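Local structure of terminal oxygenase component of carbazole 1,9a-dioxygenase (Nocardioides aromaticivorans, 3GCF) at residues H189-R194 with F206-V211; S196-G201 with H331-D336. The protein probably acts as the oxygenase component that dihydroxylates carbazole at its 1 and 9a positions, using a Rieske [2Fe-2S] cluster and a mononuclear non-heme iron. All coordinates share one frame; numbering follows the deposited sequence.

Contact 1. Residues H189-R194 with F206-V211; sequences HIFMHR and FPYGFV. With FE2 (Fe (II) ion), chain P.
Ile190 fills the angle between Phe206, Pro207 and Phe210: its CB and CG2 lie toward Phe206, while CG1 and CD1 reach the 207-210 backbone and Phe210. CG1 lies between the backbone N and the carbonyl carbon (chi1 63°), the side on which it meets the backbone O of Tyr208 at 3.3 Å. The chain then runs out extended, so that CD1 comes within 3.6 Å of Phe210 CE2, the two side chains crossing at about a right angle, and also touches CA of Gly209. Ile190 CB approaches the Phe206 ring obliquely, 3.8 Å from Phe206 CE2.

No direct hydrogen bond joins the segments; a water does so by donating to Ile190 O and to Pro207 O. The short 3-10 turn that begins at His189 carries the two histidines of the facial triad of Rieske oxygenases, two histidines and one carboxylate. NE2 of His189 and NE2 of His193 each bind the iron(II) ion at 2.1 Å, and two waters and Asp337 also coordinate it. His189 ND1 donates to Asp186 O, which fixes the turn of that ring.

Farther along, CB of Arg194 meets the edge of the Tyr208 ring, 3.6 Å from CE1. The arginine chain, extended from CG to NE, runs alongside its own segment toward Phe191: NH1 donates to Phe191 O at 3.0 Å, nearly straight at 160°, from above the carbonyl plane, while Arg194 N reaches the same oxygen from the opposite face. NH1 also sits over the centre of one face of the Phe191 ring, whose edge is met by Tyr208 CB.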
# COMPACT_ATOMS: atom_id res chain seq x y z
N HIS A 189 -4.86 -29.55 -12.68
CA HIS A 189 -5.43 -28.22 -12.50
C HIS A 189 -6.33 -27.86 -13.69
O HIS A 189 -7.13 -26.92 -13.61
CB HIS A 189 -4.33 -27.16 -12.37
CG HIS A 189 -3.94 -26.53 -13.68
ND1 HIS A 189 -3.13 -27.17 -14.60
CD2 HIS A 189 -4.29 -25.35 -14.24
CE1 HIS A 189 -3.00 -26.40 -15.67
NE2 HIS A 189 -3.69 -25.29 -15.47
N ILE A 190 -6.20 -28.60 -14.79
CA ILE A 190 -6.98 -28.30 -15.99
C ILE A 190 -8.48 -28.37 -15.78
O ILE A 190 -9.27 -27.97 -16.65
CB ILE A 190 -6.56 -29.21 -17.17
CG1 ILE A 190 -6.85 -30.67 -16.86
CG2 ILE A 190 -5.08 -28.98 -17.49
CD1 ILE A 190 -6.43 -31.62 -17.98
N PHE A 191 -8.87 -28.88 -14.61
CA PHE A 191 -10.27 -28.96 -14.23
C PHE A 191 -10.86 -27.55 -14.35
O PHE A 191 -11.94 -27.36 -14.90
CB PHE A 191 -10.35 -29.45 -12.77
CG PHE A 191 -11.72 -29.33 -12.15
CD1 PHE A 191 -12.78 -30.11 -12.61
CD2 PHE A 191 -11.94 -28.46 -11.09
CE1 PHE A 191 -14.04 -30.02 -12.02
CE2 PHE A 191 -13.20 -28.36 -10.48
CZ PHE A 191 -14.25 -29.14 -10.95
N MET A 192 -10.11 -26.56 -13.85
CA MET A 192 -10.56 -25.17 -13.87
C MET A 192 -10.74 -24.56 -15.26
O MET A 192 -11.35 -23.51 -15.40
CB MET A 192 -9.59 -24.29 -13.07
CG MET A 192 -8.37 -23.82 -13.86
SD MET A 192 -7.30 -22.67 -12.96
CE MET A 192 -8.33 -21.22 -12.93
N HIS A 193 -10.21 -25.22 -16.29
CA HIS A 193 -10.32 -24.71 -17.66
C HIS A 193 -11.50 -25.30 -18.43
O HIS A 193 -11.76 -24.89 -19.57
CB HIS A 193 -9.05 -25.02 -18.46
CG HIS A 193 -7.82 -24.33 -17.96
ND1 HIS A 193 -7.74 -22.97 -17.81
CD2 HIS A 193 -6.61 -24.82 -17.61
CE1 HIS A 193 -6.52 -22.64 -17.40
NE2 HIS A 193 -5.82 -23.75 -17.27
N ARG A 194 -12.20 -26.25 -17.83
CA ARG A 194 -13.31 -26.95 -18.48
C ARG A 194 -14.35 -26.07 -19.18
O ARG A 194 -14.95 -26.49 -20.18
CB ARG A 194 -14.03 -27.86 -17.47
CG ARG A 194 -14.79 -27.11 -16.38
CD ARG A 194 -15.31 -28.05 -15.30
NE ARG A 194 -16.11 -27.34 -14.31
CZ ARG A 194 -15.61 -26.50 -13.41
NH1 ARG A 194 -14.31 -26.27 -13.35
NH2 ARG A 194 -16.43 -25.86 -12.58
N PHE A 206 -11.15 -32.45 -24.26
CA PHE A 206 -10.34 -32.01 -23.14
C PHE A 206 -10.79 -32.60 -21.81
O PHE A 206 -11.91 -32.34 -21.35
CB PHE A 206 -10.37 -30.48 -23.07
CG PHE A 206 -9.21 -29.88 -22.36
CD1 PHE A 206 -7.92 -30.00 -22.88
CD2 PHE A 206 -9.38 -29.18 -21.17
CE1 PHE A 206 -6.83 -29.44 -22.23
CE2 PHE A 206 -8.30 -28.61 -20.51
CZ PHE A 206 -7.02 -28.74 -21.04
N PRO A 207 -9.92 -33.38 -21.16
CA PRO A 207 -10.25 -34.00 -19.88
C PRO A 207 -10.18 -33.05 -18.70
O PRO A 207 -9.65 -31.94 -18.81
CB PRO A 207 -9.24 -35.13 -19.79
CG PRO A 207 -8.02 -34.51 -20.38
CD PRO A 207 -8.56 -33.77 -21.60
N TYR A 208 -10.73 -33.47 -17.56
CA TYR A 208 -10.71 -32.67 -16.35
C TYR A 208 -9.36 -32.84 -15.65
O TYR A 208 -9.01 -32.07 -14.75
CB TYR A 208 -11.83 -33.10 -15.40
CG TYR A 208 -13.22 -32.83 -15.94
CD1 TYR A 208 -13.51 -31.64 -16.61
CD2 TYR A 208 -14.24 -33.76 -15.77
CE1 TYR A 208 -14.78 -31.38 -17.09
CE2 TYR A 208 -15.53 -33.50 -16.25
CZ TYR A 208 -15.79 -32.31 -16.92
OH TYR A 208 -17.04 -32.05 -17.43
N GLY A 209 -8.61 -33.85 -16.06
CA GLY A 209 -7.31 -34.10 -15.48
C GLY A 209 -6.62 -35.33 -16.04
O GLY A 209 -7.25 -36.16 -16.70
N PHE A 210 -5.32 -35.44 -15.79
CA PHE A 210 -4.52 -36.59 -16.23
C PHE A 210 -3.92 -37.20 -14.97
O PHE A 210 -3.25 -36.51 -14.20
CB PHE A 210 -3.38 -36.15 -17.15
CG PHE A 210 -3.83 -35.64 -18.48
CD1 PHE A 210 -4.12 -36.52 -19.52
CD2 PHE A 210 -3.94 -34.27 -18.71
CE1 PHE A 210 -4.51 -36.05 -20.77
CE2 PHE A 210 -4.33 -33.79 -19.96
CZ PHE A 210 -4.61 -34.68 -20.99
N VAL A 211 -4.15 -38.49 -14.77
CA VAL A 211 -3.62 -39.18 -13.60
C VAL A 211 -2.57 -40.22 -14.02
O VAL A 211 -2.83 -41.03 -14.90
CB VAL A 211 -4.76 -39.90 -12.84
CG1 VAL A 211 -4.20 -40.64 -11.63
CG2 VAL A 211 -5.81 -38.89 -12.41
FE FE2 P . -3.72 -23.73 -16.91
O HOH W 1 -10.89 -29.40 -18.15
O HOH W 2 -3.10 -24.62 -18.69
O HOH W 3 -1.73 -23.70 -16.55

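Contact 2. Residues S196-G201 with H331-D336; sequences SPWVSG and HGFNDD
A single serine hydroxyl serves two backbones at once: Ser196 OG donates to Gly332 O at 2.7 Å and accepts from Trp198 N at 3.2 Å. The second bond, with an N-H...O angle of 159°, makes Ser196 the N-cap of helix 197-201. Toward Gly332 the hydroxyl comes in above the carbonyl plane, 42° out of it, and so misses the lone-pair direction. With OG anti to the backbone N (chi1 165°), the hydroxyl lies beside its own carbonyl carbon, where both partners can be met. With the hydroxyl lost to an alanine here, Trp198 N would probably be left without its cap and Gly332 O without this donor, weakening the tie between the helix start and the 331-336 turn.

Phe333 adds the apolar share. Its CD1 lies at the edge of the Trp198 indole, 4.0 Å from Trp198 CD1, and the two side chains cross at about a right angle; Trp198 CB and Phe333 CB are also 4.0 Å apart. The indole is held at its polar end by NE1, which donates to Pro280 O.

Within the turn, His331 ND1 donates to the syn lone pair of Asp335 OD1 at 3.0 Å, and Asp335 also pairs with Arg171 of strand 164-173. In the chain the turn lies between helix 311-331 and helix 335-350, while Trp198 reaches back from helix 197-201 to pack on Arg324, Asp328 and Ala329 of helix 311-331.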
# COMPACT_ATOMS: atom_id res chain seq x y z
N SER A 196 -13.69 -22.95 -20.48
CA SER A 196 -13.08 -21.96 -21.37
C SER A 196 -13.72 -22.10 -22.74
O SER A 196 -13.92 -23.22 -23.23
CB SER A 196 -11.58 -22.21 -21.50
OG SER A 196 -11.04 -21.48 -22.60
N PRO A 197 -14.07 -20.97 -23.38
CA PRO A 197 -14.68 -21.02 -24.72
C PRO A 197 -13.77 -21.67 -25.76
O PRO A 197 -14.22 -22.04 -26.85
CB PRO A 197 -14.99 -19.55 -25.03
CG PRO A 197 -13.97 -18.80 -24.20
CD PRO A 197 -13.97 -19.58 -22.90
N TRP A 198 -12.49 -21.82 -25.43
CA TRP A 198 -11.55 -22.45 -26.35
C TRP A 198 -11.79 -23.95 -26.45
O TRP A 198 -11.48 -24.57 -27.48
CB TRP A 198 -10.10 -22.17 -25.91
CG TRP A 198 -9.07 -22.71 -26.88
CD1 TRP A 198 -8.14 -23.68 -26.64
CD2 TRP A 198 -8.89 -22.31 -28.25
NE1 TRP A 198 -7.39 -23.91 -27.77
CE2 TRP A 198 -7.83 -23.09 -28.77
CE3 TRP A 198 -9.53 -21.38 -29.09
CZ2 TRP A 198 -7.38 -22.96 -30.09
CZ3 TRP A 198 -9.08 -21.25 -30.42
CH2 TRP A 198 -8.02 -22.04 -30.90
N VAL A 199 -12.33 -24.56 -25.40
CA VAL A 199 -12.59 -25.99 -25.42
C VAL A 199 -13.53 -26.34 -26.57
O VAL A 199 -13.19 -27.16 -27.43
CB VAL A 199 -13.17 -26.49 -24.08
CG1 VAL A 199 -13.67 -27.93 -24.21
CG2 VAL A 199 -12.10 -26.43 -23.00
N SER A 200 -14.71 -25.74 -26.61
CA SER A 200 -15.61 -26.02 -27.71
C SER A 200 -15.13 -25.20 -28.91
O SER A 200 -15.27 -25.61 -30.06
CB SER A 200 -17.06 -25.65 -27.35
OG SER A 200 -17.19 -24.27 -27.06
N GLY A 201 -14.52 -24.05 -28.63
CA GLY A 201 -14.01 -23.20 -29.70
C GLY A 201 -13.11 -23.93 -30.69
O GLY A 201 -13.19 -23.69 -31.89
N HIS A 331 -5.36 -15.98 -24.36
CA HIS A 331 -6.20 -15.26 -23.41
C HIS A 331 -7.42 -16.11 -23.05
O HIS A 331 -7.64 -16.44 -21.88
CB HIS A 331 -6.67 -13.91 -23.98
CG HIS A 331 -5.61 -12.86 -24.00
ND1 HIS A 331 -4.98 -12.41 -22.86
CD2 HIS A 331 -5.01 -12.22 -25.04
CE1 HIS A 331 -4.05 -11.54 -23.19
NE2 HIS A 331 -4.04 -11.41 -24.51
N GLY A 332 -8.19 -16.48 -24.08
CA GLY A 332 -9.40 -17.27 -23.88
C GLY A 332 -9.24 -18.54 -23.07
O GLY A 332 -10.18 -18.97 -22.39
N PHE A 333 -8.07 -19.17 -23.15
CA PHE A 333 -7.84 -20.39 -22.40
C PHE A 333 -6.99 -20.13 -21.16
O PHE A 333 -7.37 -20.53 -20.06
CB PHE A 333 -7.13 -21.44 -23.27
CG PHE A 333 -6.95 -22.76 -22.58
CD1 PHE A 333 -7.96 -23.73 -22.61
CD2 PHE A 333 -5.79 -23.03 -21.85
CE1 PHE A 333 -7.81 -24.94 -21.92
CE2 PHE A 333 -5.63 -24.23 -21.16
CZ PHE A 333 -6.64 -25.19 -21.19
N ASN A 334 -5.86 -19.46 -21.34
CA ASN A 334 -4.93 -19.21 -20.25
C ASN A 334 -5.18 -18.06 -19.26
O ASN A 334 -4.57 -18.05 -18.19
CB ASN A 334 -3.51 -19.06 -20.80
CG ASN A 334 -2.93 -20.38 -21.27
OD1 ASN A 334 -2.59 -20.54 -22.44
ND2 ASN A 334 -2.79 -21.34 -20.35
N ASP A 335 -6.05 -17.11 -19.58
CA ASP A 335 -6.28 -16.01 -18.66
C ASP A 335 -6.59 -16.48 -17.24
O ASP A 335 -6.11 -15.89 -16.27
CB ASP A 335 -7.41 -15.10 -19.15
CG ASP A 335 -6.94 -14.14 -20.23
OD1 ASP A 335 -5.71 -13.98 -20.41
OD2 ASP A 335 -7.80 -13.53 -20.90
N ASP A 336 -7.38 -17.54 -17.10
CA ASP A 336 -7.72 -18.06 -15.78
C ASP A 336 -6.51 -18.51 -14.98
O ASP A 336 -6.54 -18.49 -13.75
CB ASP A 336 -8.71 -19.23 -15.87
CG ASP A 336 -10.10 -18.78 -16.25
OD1 ASP A 336 -10.51 -17.69 -15.81
OD2 ASP A 336 -10.80 -19.53 -16.98

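The centres of contacts 1 and 2 lie about 13 Å apart, and their segments alternate along the chain: 189-194, 196-201, 206-211, then 331-336 after a long excursion through sheet strands. All four lie in the ring-hydroxylase part of the chain, which binds the mononuclear iron. The two contacts meet directly through Phe333, whose CZ is 3.6 Å from Phe206 CZ and whose ring also meets that of His193, planes at about 30°. Met192 likewise packs on Asp336, one residue before the ligand Asp337. Contact 1 thus supplies two histidine ligands, and contact 2 joins the helix following them to the turn leading into helix 335-350, which carries the aspartate.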